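Local coordinates for protein (GYP1P) (Saccharomyces cerevisiae, PDB 1FKM), which stimulates GTP hydrolysis by the Rab-type GTPases Ypt1 and Ypt7, its TBC domain lending them an arginine finger and a glutamine finger in trans, at residues T19-Q23 with V52-Q57; W43-I47 with L258-S262; K64-Y68 with E175-W180. One frame throughout, in Å; residues are numbered along the deposited sequence.

The three contacts bring together segments from early, middle and late in the mainly helical TBC domain. Contact 1 joins the loop before helix 23-30 to the loop leading into helix 57-74; contact 2 packs helix 39-46 against helix 247-261; contact 3 crosses helix 57-74 over helix 168-186. Segments of contacts 1 and 2 alternate along the chain; contact 1 closes before contact 3 opens, inside the loop closed by contact 2. Contacts 1 and 2 (centres about 15 Å apart) touch through I21 and Q23; contacts 2 and 3 (about 18 Å) share the K44-D177 salt bridge; contacts 1 and 3 (about 19 Å) do not touch. All belong to the framework, away from arginine finger R96 and glutamine finger Q131.

Contact 1: T19-Q23 with V52-Q57; sequences TIINQ and VNTKRQ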
loop_
_atom_site.group_PDB
_atom_site.type_symbol
_atom_site.label_atom_id
_atom_site.label_comp_id
_atom_site.label_asym_id
_atom_site.label_seq_id
_atom_site.Cartn_x
_atom_site.Cartn_y
_atom_site.Cartn_z
ATOM N N THR A 19 -7.966 -4.108 27.234
ATOM C CA THR A 19 -6.590 -4.105 27.730
ATOM C C THR A 19 -5.614 -4.643 26.681
ATOM O O THR A 19 -4.792 -3.890 26.154
ATOM C CB THR A 19 -6.444 -4.925 29.028
ATOM O OG1 THR A 19 -7.353 -4.425 30.016
ATOM C CG2 THR A 19 -5.029 -4.805 29.569
ATOM N N ILE A 20 -5.692 -5.937 26.389
ATOM C CA ILE A 20 -4.821 -6.540 25.380
ATOM C C ILE A 20 -5.676 -6.955 24.191
ATOM O O ILE A 20 -6.480 -7.878 24.288
ATOM C CB ILE A 20 -4.087 -7.787 25.915
ATOM C CG1 ILE A 20 -3.257 -7.421 27.147
ATOM C CG2 ILE A 20 -3.185 -8.357 24.826
ATOM C CD1 ILE A 20 -2.511 -8.590 27.753
ATOM N N ILE A 21 -5.503 -6.265 23.069
ATOM C CA ILE A 21 -6.282 -6.553 21.870
ATOM C C ILE A 21 -5.944 -7.916 21.274
ATOM O O ILE A 21 -4.772 -8.252 21.097
ATOM C CB ILE A 21 -6.065 -5.450 20.809
ATOM C CG1 ILE A 21 -6.503 -4.102 21.391
ATOM C CG2 ILE A 21 -6.862 -5.762 19.537
ATOM C CD1 ILE A 21 -6.234 -2.915 20.498
ATOM N N ASN A 22 -6.977 -8.698 20.968
ATOM C CA ASN A 22 -6.795 -10.027 20.386
ATOM C C ASN A 22 -6.538 -9.958 18.879
ATOM O O ASN A 22 -7.472 -9.838 18.081
ATOM C CB ASN A 22 -8.032 -10.890 20.654
ATOM C CG ASN A 22 -7.857 -12.317 20.180
ATOM O OD1 ASN A 22 -7.582 -12.563 19.008
ATOM N ND2 ASN A 22 -8.014 -13.267 21.093
ATOM N N GLN A 23 -5.264 -10.053 18.505
ATOM C CA GLN A 23 -4.822 -9.996 17.112
ATOM C C GLN A 23 -5.566 -10.980 16.209
ATOM O O GLN A 23 -5.905 -10.653 15.066
ATOM C CB GLN A 23 -3.316 -10.282 17.042
ATOM C CG GLN A 23 -2.680 -10.045 15.680
ATOM C CD GLN A 23 -2.476 -8.573 15.378
ATOM O OE1 GLN A 23 -3.422 -7.785 15.401
ATOM N NE2 GLN A 23 -1.236 -8.192 15.088
ATOM N N VAL A 52 -0.374 -4.303 20.759
ATOM C CA VAL A 52 -1.708 -4.778 21.114
ATOM C C VAL A 52 -2.050 -4.513 22.581
ATOM O O VAL A 52 -3.222 -4.441 22.942
ATOM C CB VAL A 52 -1.876 -6.282 20.804
ATOM C CG1 VAL A 52 -1.832 -6.494 19.295
ATOM C CG2 VAL A 52 -0.782 -7.096 21.501
ATOM N N ASN A 53 -1.031 -4.372 23.425
ATOM C CA ASN A 53 -1.261 -4.070 24.837
ATOM C C ASN A 53 -1.511 -2.566 24.900
ATOM O O ASN A 53 -0.577 -1.776 24.778
ATOM C CB ASN A 53 -0.030 -4.414 25.674
ATOM C CG ASN A 53 -0.269 -4.236 27.164
ATOM O OD1 ASN A 53 -1.065 -3.393 27.580
ATOM N ND2 ASN A 53 0.435 -5.021 27.976
ATOM N N THR A 54 -2.767 -2.174 25.088
ATOM C CA THR A 54 -3.138 -0.760 25.127
ATOM C C THR A 54 -2.366 0.077 26.141
ATOM O O THR A 54 -2.134 1.267 25.919
ATOM C CB THR A 54 -4.652 -0.588 25.390
ATOM O OG1 THR A 54 -4.997 -1.173 26.652
ATOM C CG2 THR A 54 -5.459 -1.262 24.290
ATOM N N LYS A 55 -1.959 -0.537 27.245
ATOM C CA LYS A 55 -1.214 0.183 28.274
ATOM C C LYS A 55 0.176 0.610 27.812
ATOM O O LYS A 55 0.808 1.455 28.444
ATOM C CB LYS A 55 -1.080 -0.676 29.534
ATOM C CG LYS A 55 -2.400 -1.061 30.171
ATOM C CD LYS A 55 -2.611 -2.565 30.128
ATOM C CE LYS A 55 -1.518 -3.305 30.883
ATOM N NZ LYS A 55 -1.668 -4.777 30.758
ATOM N N ARG A 56 0.654 0.025 26.716
ATOM C CA ARG A 56 1.979 0.346 26.190
ATOM C C ARG A 56 1.961 1.268 24.974
ATOM O O ARG A 56 3.017 1.702 24.501
ATOM C CB ARG A 56 2.717 -0.941 25.818
ATOM C CG ARG A 56 2.989 -1.858 26.995
ATOM C CD ARG A 56 3.766 -3.096 26.584
ATOM N NE ARG A 56 4.162 -3.873 27.754
ATOM C CZ ARG A 56 4.902 -4.974 27.711
ATOM N NH1 ARG A 56 5.336 -5.444 26.548
ATOM N NH2 ARG A 56 5.215 -5.605 28.836
ATOM N N GLN A 57 0.770 1.578 24.477
ATOM C CA GLN A 57 0.640 2.416 23.287
ATOM C C GLN A 57 1.112 3.861 23.430
ATOM O O GLN A 57 1.873 4.351 22.593
ATOM C CB GLN A 57 -0.809 2.397 22.796
ATOM C CG GLN A 57 -1.330 1.005 22.484
ATOM C CD GLN A 57 -2.719 1.028 21.878
ATOM O OE1 GLN A 57 -3.446 2.012 22.007
ATOM N NE2 GLN A 57 -3.100 -0.062 21.228
#
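T19 and T54 bring two surface loops together through one carbonyl, beside a single beta bridge between I20 and N53 in a mainly helical domain. T19 O takes two hydrogen bonds from the same residue: T54 N at 2.9 Å comes in nearly along the C=O axis, and T54 OG1 at 2.8 Å lies in the carbonyl plane on a lone pair. Threonine suits this place because OG1, between the backbone N and the carbonyl carbon (chi1 60°), comes round to the oxygen its own amide already holds. The methyl CG2 of T19 lies 3.3 Å from CD of the bent K55 chain, closer than usual van der Waals contact. I20 is exposed and lends mostly backbone: its CA makes a CA-H...O contact with V52 O, and its CG2 meets V52 CG2 loosely. I21 is the buried residue here. Its N donates to V52 O at 2.9 Å, its side chain crosses that of T54 at about a right angle, CG1 nearest CG2, and it reaches L45 of helix 39-46, an apolar setting that suits a branched aliphatic residue. N22 is the N-cap of helix 23-30, OD1 accepting from D25 N. Q23 OE1 lies loosely by V52 CG1, while NE2 makes a weak hydrogen bond to L45 O. Across the bridge, N53 shapes the partner loop as an Asx turn, its OD1 accepting from K55 N at 3.0 Å.

Contact 2: W43-I47 with L258-S262; sequences WKLLI and LSETS
L258 and L46 face each other across the contact, their CB atoms 4.2 Å apart, and between them they account for most of the surface it buries. From L258 the two methyls part company. CD1 rides over one face of the W43 indole, 3.5 Å from the centroid of the five-membered ring and 15° off its normal, a CH-pi contact in which the leucine crosses the ring system at about a right angle. CD2 goes instead to I47, resting loosely on CG1. Leucine fits here because its forked end can serve two neighbours at once. The indole also has a polar tie to this helix, W43 NE1 donating to D255 OD1 one turn before L258.

Here the C-terminal parts of two helices of the TBC domain, 39-46 and 247-261, meet in a buried helix-helix packing. L46 works from the other side: with CG anti to the carbonyl carbon (chi1 -66°), its CD1 is brought to S259 OG, 3.7 Å away, while CD2 lies near S262 OG. The S259 hydroxyl is already bonded to D255 O, one turn back, so it can lie against a methyl without losing its partner.

S262, third in buried area, uses its hydroxyl across the contact. OG donates to L46 O at 3.1 Å, in the carbonyl plane on a lone pair. A water also donates to L46 O and, at 2.8 Å, to L258 O, bridging the two backbone carbonyls; T261 OG1, bonded to Y257 O, lies nearby with a weak contact to this water.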
loop_
_atom_site.group_PDB
_atom_site.type_symbol
_atom_site.label_atom_id
_atom_site.label_comp_id
_atom_site.label_asym_id
_atom_site.label_seq_id
_atom_site.Cartn_x
_atom_site.Cartn_y
_atom_site.Cartn_z
ATOM N N TRP A 43 -5.104 -0.599 11.037
ATOM C CA TRP A 43 -3.968 -0.775 10.140
ATOM C C TRP A 43 -2.655 -0.768 10.935
ATOM O O TRP A 43 -1.752 -1.560 10.667
ATOM C CB TRP A 43 -3.934 0.335 9.088
ATOM C CG TRP A 43 -4.785 0.065 7.885
ATOM C CD1 TRP A 43 -5.927 -0.699 7.829
ATOM C CD2 TRP A 43 -4.600 0.608 6.571
ATOM N NE1 TRP A 43 -6.460 -0.657 6.555
ATOM C CE2 TRP A 43 -5.666 0.137 5.767
ATOM C CE3 TRP A 43 -3.635 1.449 5.996
ATOM C CZ2 TRP A 43 -5.795 0.481 4.421
ATOM C CZ3 TRP A 43 -3.766 1.793 4.648
ATOM C CH2 TRP A 43 -4.835 1.308 3.880
ATOM N N LYS A 44 -2.547 0.129 11.907
ATOM C CA LYS A 44 -1.330 0.207 12.715
ATOM C C LYS A 44 -1.146 -1.052 13.556
ATOM O O LYS A 44 -0.019 -1.507 13.763
ATOM C CB LYS A 44 -1.360 1.452 13.598
ATOM C CG LYS A 44 -1.348 2.751 12.790
ATOM C CD LYS A 44 -1.468 3.980 13.678
ATOM C CE LYS A 44 -1.698 5.242 12.839
ATOM N NZ LYS A 44 -1.938 6.445 13.687
ATOM N N LEU A 45 -2.248 -1.627 14.026
ATOM C CA LEU A 45 -2.171 -2.853 14.820
ATOM C C LEU A 45 -1.796 -4.046 13.939
ATOM O O LEU A 45 -0.929 -4.841 14.293
ATOM C CB LEU A 45 -3.510 -3.137 15.513
ATOM C CG LEU A 45 -3.903 -2.252 16.704
ATOM C CD1 LEU A 45 -5.376 -2.462 17.039
ATOM C CD2 LEU A 45 -3.015 -2.592 17.904
ATOM N N LEU A 46 -2.434 -4.161 12.777
ATOM C CA LEU A 46 -2.163 -5.289 11.889
ATOM C C LEU A 46 -0.759 -5.319 11.297
ATOM O O LEU A 46 -0.190 -6.392 11.100
ATOM C CB LEU A 46 -3.191 -5.326 10.753
ATOM C CG LEU A 46 -4.635 -5.610 11.176
ATOM C CD1 LEU A 46 -5.565 -5.475 9.967
ATOM C CD2 LEU A 46 -4.725 -7.011 11.782
ATOM N N ILE A 47 -0.195 -4.151 11.016
ATOM C CA ILE A 47 1.137 -4.099 10.424
ATOM C C ILE A 47 2.248 -4.257 11.468
ATOM O O ILE A 47 3.433 -4.332 11.126
ATOM C CB ILE A 47 1.331 -2.786 9.616
ATOM C CG1 ILE A 47 2.460 -2.973 8.599
ATOM C CG2 ILE A 47 1.623 -1.615 10.554
ATOM C CD1 ILE A 47 2.610 -1.819 7.641
ATOM N N LEU A 258 -3.244 -6.479 4.644
ATOM C CA LEU A 258 -2.698 -6.369 5.997
ATOM C C LEU A 258 -3.215 -7.471 6.926
ATOM O O LEU A 258 -2.496 -7.927 7.814
ATOM C CB LEU A 258 -3.020 -4.985 6.592
ATOM C CG LEU A 258 -2.361 -3.782 5.897
ATOM C CD1 LEU A 258 -2.880 -2.484 6.499
ATOM C CD2 LEU A 258 -0.852 -3.861 6.042
ATOM N N SER A 259 -4.461 -7.894 6.726
ATOM C CA SER A 259 -5.040 -8.953 7.554
ATOM C C SER A 259 -4.427 -10.300 7.188
ATOM O O SER A 259 -4.117 -11.110 8.061
ATOM C CB SER A 259 -6.559 -9.041 7.353
ATOM O OG SER A 259 -7.221 -7.848 7.736
ATOM N N GLU A 260 -4.261 -10.531 5.890
ATOM C CA GLU A 260 -3.707 -11.788 5.379
ATOM C C GLU A 260 -2.231 -11.984 5.712
ATOM O O GLU A 260 -1.802 -13.096 6.013
ATOM C CB GLU A 260 -3.910 -11.856 3.860
ATOM C CG GLU A 260 -3.304 -13.070 3.147
ATOM C CD GLU A 260 -3.854 -14.398 3.639
ATOM O OE1 GLU A 260 -4.983 -14.423 4.179
ATOM O OE2 GLU A 260 -3.162 -15.425 3.468
ATOM N N THR A 261 -1.457 -10.906 5.668
ATOM C CA THR A 261 -0.030 -10.992 5.943
ATOM C C THR A 261 0.335 -10.656 7.383
ATOM O O THR A 261 1.498 -10.756 7.773
ATOM C CB THR A 261 0.760 -10.062 5.005
ATOM O OG1 THR A 261 0.345 -8.706 5.213
ATOM C CG2 THR A 261 0.507 -10.438 3.560
ATOM N N SER A 262 -0.656 -10.263 8.175
ATOM C CA SER A 262 -0.412 -9.914 9.571
ATOM C C SER A 262 0.258 -11.062 10.317
ATOM O O SER A 262 -0.161 -12.214 10.206
ATOM C CB SER A 262 -1.727 -9.555 10.263
ATOM O OG SER A 262 -1.500 -9.181 11.611
HETATM O O HOH W 1 0.184 -7.272 8.187
#

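Contact 3: K64-Y68 with E175-W180; sequences KRKEY and EADTFW
E175 opens the contact by accepting a 2.8 Å hydrogen bond from Y68 OH on the anti lone pair of OE1, where helices 57-74 and 168-186 of the TBC domain cross at 91°, their local axes 8.9 Å apart. Its other oxygen, OE2, forms a salt bridge with R115 and a hydrogen bond with S112, so the carboxylate joins a third helix, 107-123.

A176 is small enough for the helices to come close: its CB meets Y68 CB at 3.5 Å, and its CA lies over one face of the tyrosine ring. Y68 is thus a knob seated among E175, A176, F179 and W180, a ring flat enough for the groove yet ending in a hydroxyl that finds a polar mate. With CG anti to the backbone N (chi1 172°), the ring is thrown across towards helix 168-186.

D177 is gripped side-on by R65, NE donating to OD1 and NH2 to the syn lone pair of OD2 at 2.8 Å. Y49 OH and K44 NZ also bind it, and the two cations, R65 and K44, would probably favour its ionised form. F179 sets its CB and ring obliquely against Y68 CD1 and CE1.

W180 contributes both ring and N-H. The K64 chain, bent at chi2 and chi3, curls over one face, bringing NZ 3.4 Å from the six-membered ring centroid in a cation-pi contact. W180 NE1 donates to K64 O at 2.9 Å, on the opposite face of that carbonyl's plane from Y68 N. A leucine in its place would probably leave K64 without its aromatic platform and the K64 carbonyl without its donor across the contact. At the indole's edge, E67 OE2 comes within 3.2 Å of W180 CH2.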
loop_
_atom_site.group_PDB
_atom_site.type_symbol
_atom_site.label_atom_id
_atom_site.label_comp_id
_atom_site.label_asym_id
_atom_site.label_seq_id
_atom_site.Cartn_x
_atom_site.Cartn_y
_atom_site.Cartn_z
ATOM N N LYS A 64 8.428 6.511 19.413
ATOM C CA LYS A 64 8.576 6.366 17.966
ATOM C C LYS A 64 8.494 7.706 17.245
ATOM O O LYS A 64 9.235 7.952 16.298
ATOM C CB LYS A 64 7.506 5.417 17.412
ATOM C CG LYS A 64 7.592 4.009 17.967
ATOM C CD LYS A 64 8.982 3.407 17.776
ATOM C CE LYS A 64 9.328 3.211 16.310
ATOM N NZ LYS A 64 10.652 2.541 16.125
ATOM N N ARG A 65 7.583 8.564 17.689
ATOM C CA ARG A 65 7.411 9.872 17.076
ATOM C C ARG A 65 8.603 10.766 17.386
ATOM O O ARG A 65 9.018 11.572 16.555
ATOM C CB ARG A 65 6.096 10.495 17.547
ATOM C CG ARG A 65 4.884 9.743 16.989
ATOM C CD ARG A 65 3.568 10.174 17.609
ATOM N NE ARG A 65 2.438 9.507 16.964
ATOM C CZ ARG A 65 1.186 9.564 17.403
ATOM N NH1 ARG A 65 0.903 10.259 18.497
ATOM N NH2 ARG A 65 0.215 8.938 16.746
ATOM N N LYS A 66 9.166 10.608 18.579
ATOM C CA LYS A 66 10.339 11.382 18.962
ATOM C C LYS A 66 11.544 10.894 18.153
ATOM O O LYS A 66 12.391 11.690 17.738
ATOM C CB LYS A 66 10.618 11.214 20.457
ATOM C CG LYS A 66 11.826 11.994 20.955
ATOM C CD LYS A 66 12.044 11.774 22.445
ATOM C CE LYS A 66 13.277 12.517 22.934
ATOM N NZ LYS A 66 14.512 12.031 22.257
ATOM N N GLU A 67 11.616 9.584 17.928
ATOM C CA GLU A 67 12.717 8.996 17.161
ATOM C C GLU A 67 12.694 9.499 15.719
ATOM O O GLU A 67 13.739 9.771 15.123
ATOM C CB GLU A 67 12.615 7.467 17.165
ATOM C CG GLU A 67 13.892 6.767 16.731
ATOM C CD GLU A 67 13.727 5.265 16.593
ATOM O OE1 GLU A 67 12.870 4.686 17.292
ATOM O OE2 GLU A 67 14.469 4.659 15.790
ATOM N N TYR A 68 11.497 9.602 15.149
ATOM C CA TYR A 68 11.349 10.099 13.782
ATOM C C TYR A 68 11.945 11.503 13.712
ATOM O O TYR A 68 12.774 11.800 12.850
ATOM C CB TYR A 68 9.872 10.160 13.401
ATOM C CG TYR A 68 9.615 10.849 12.082
ATOM C CD1 TYR A 68 9.938 10.225 10.878
ATOM C CD2 TYR A 68 9.075 12.137 12.036
ATOM C CE1 TYR A 68 9.735 10.861 9.660
ATOM C CE2 TYR A 68 8.865 12.788 10.811
ATOM C CZ TYR A 68 9.203 12.139 9.632
ATOM O OH TYR A 68 9.031 12.763 8.418
ATOM N N GLU A 175 3.459 12.044 10.071
ATOM C CA GLU A 175 4.628 11.690 9.274
ATOM C C GLU A 175 5.363 10.505 9.888
ATOM O O GLU A 175 5.765 9.581 9.190
ATOM C CB GLU A 175 5.593 12.882 9.182
ATOM C CG GLU A 175 5.220 13.919 8.130
ATOM C CD GLU A 175 6.138 15.134 8.155
ATOM O OE1 GLU A 175 7.350 14.977 8.426
ATOM O OE2 GLU A 175 5.645 16.247 7.887
ATOM N N ALA A 176 5.544 10.551 11.203
ATOM C CA ALA A 176 6.240 9.485 11.917
ATOM C C ALA A 176 5.496 8.149 11.789
ATOM O O ALA A 176 6.096 7.121 11.457
ATOM C CB ALA A 176 6.389 9.870 13.389
ATOM N N ASP A 177 4.193 8.164 12.048
ATOM C CA ASP A 177 3.405 6.939 11.950
ATOM C C ASP A 177 3.475 6.378 10.529
ATOM O O ASP A 177 3.648 5.177 10.341
ATOM C CB ASP A 177 1.942 7.197 12.315
ATOM C CG ASP A 177 1.754 7.570 13.782
ATOM O OD1 ASP A 177 2.735 7.511 14.561
ATOM O OD2 ASP A 177 0.611 7.914 14.157
ATOM N N THR A 178 3.335 7.254 9.539
ATOM C CA THR A 178 3.379 6.851 8.140
ATOM C C THR A 178 4.739 6.229 7.825
ATOM O O THR A 178 4.824 5.162 7.207
ATOM C CB THR A 178 3.123 8.072 7.224
ATOM O OG1 THR A 178 1.834 8.625 7.527
ATOM C CG2 THR A 178 3.149 7.660 5.753
ATOM N N PHE A 179 5.799 6.898 8.262
ATOM C CA PHE A 179 7.170 6.429 8.049
ATOM C C PHE A 179 7.437 5.039 8.638
ATOM O O PHE A 179 7.984 4.155 7.964
ATOM C CB PHE A 179 8.158 7.423 8.666
ATOM C CG PHE A 179 9.555 6.891 8.777
ATOM C CD1 PHE A 179 10.360 6.771 7.650
ATOM C CD2 PHE A 179 10.056 6.467 10.012
ATOM C CE1 PHE A 179 11.647 6.233 7.743
ATOM C CE2 PHE A 179 11.342 5.927 10.116
ATOM C CZ PHE A 179 12.138 5.809 8.981
ATOM N N TRP A 180 7.078 4.847 9.903
ATOM C CA TRP A 180 7.312 3.553 10.545
ATOM C C TRP A 180 6.466 2.438 9.932
ATOM O O TRP A 180 6.894 1.280 9.885
ATOM C CB TRP A 180 7.037 3.636 12.052
ATOM C CG TRP A 180 8.023 4.486 12.796
ATOM C CD1 TRP A 180 7.765 5.644 13.463
ATOM C CD2 TRP A 180 9.430 4.240 12.943
ATOM N NE1 TRP A 180 8.921 6.139 14.019
ATOM C CE2 TRP A 180 9.958 5.296 13.716
ATOM C CE3 TRP A 180 10.293 3.229 12.498
ATOM C CZ2 TRP A 180 11.314 5.374 14.058
ATOM C CZ3 TRP A 180 11.647 3.307 12.840
ATOM C CH2 TRP A 180 12.138 4.374 13.613
#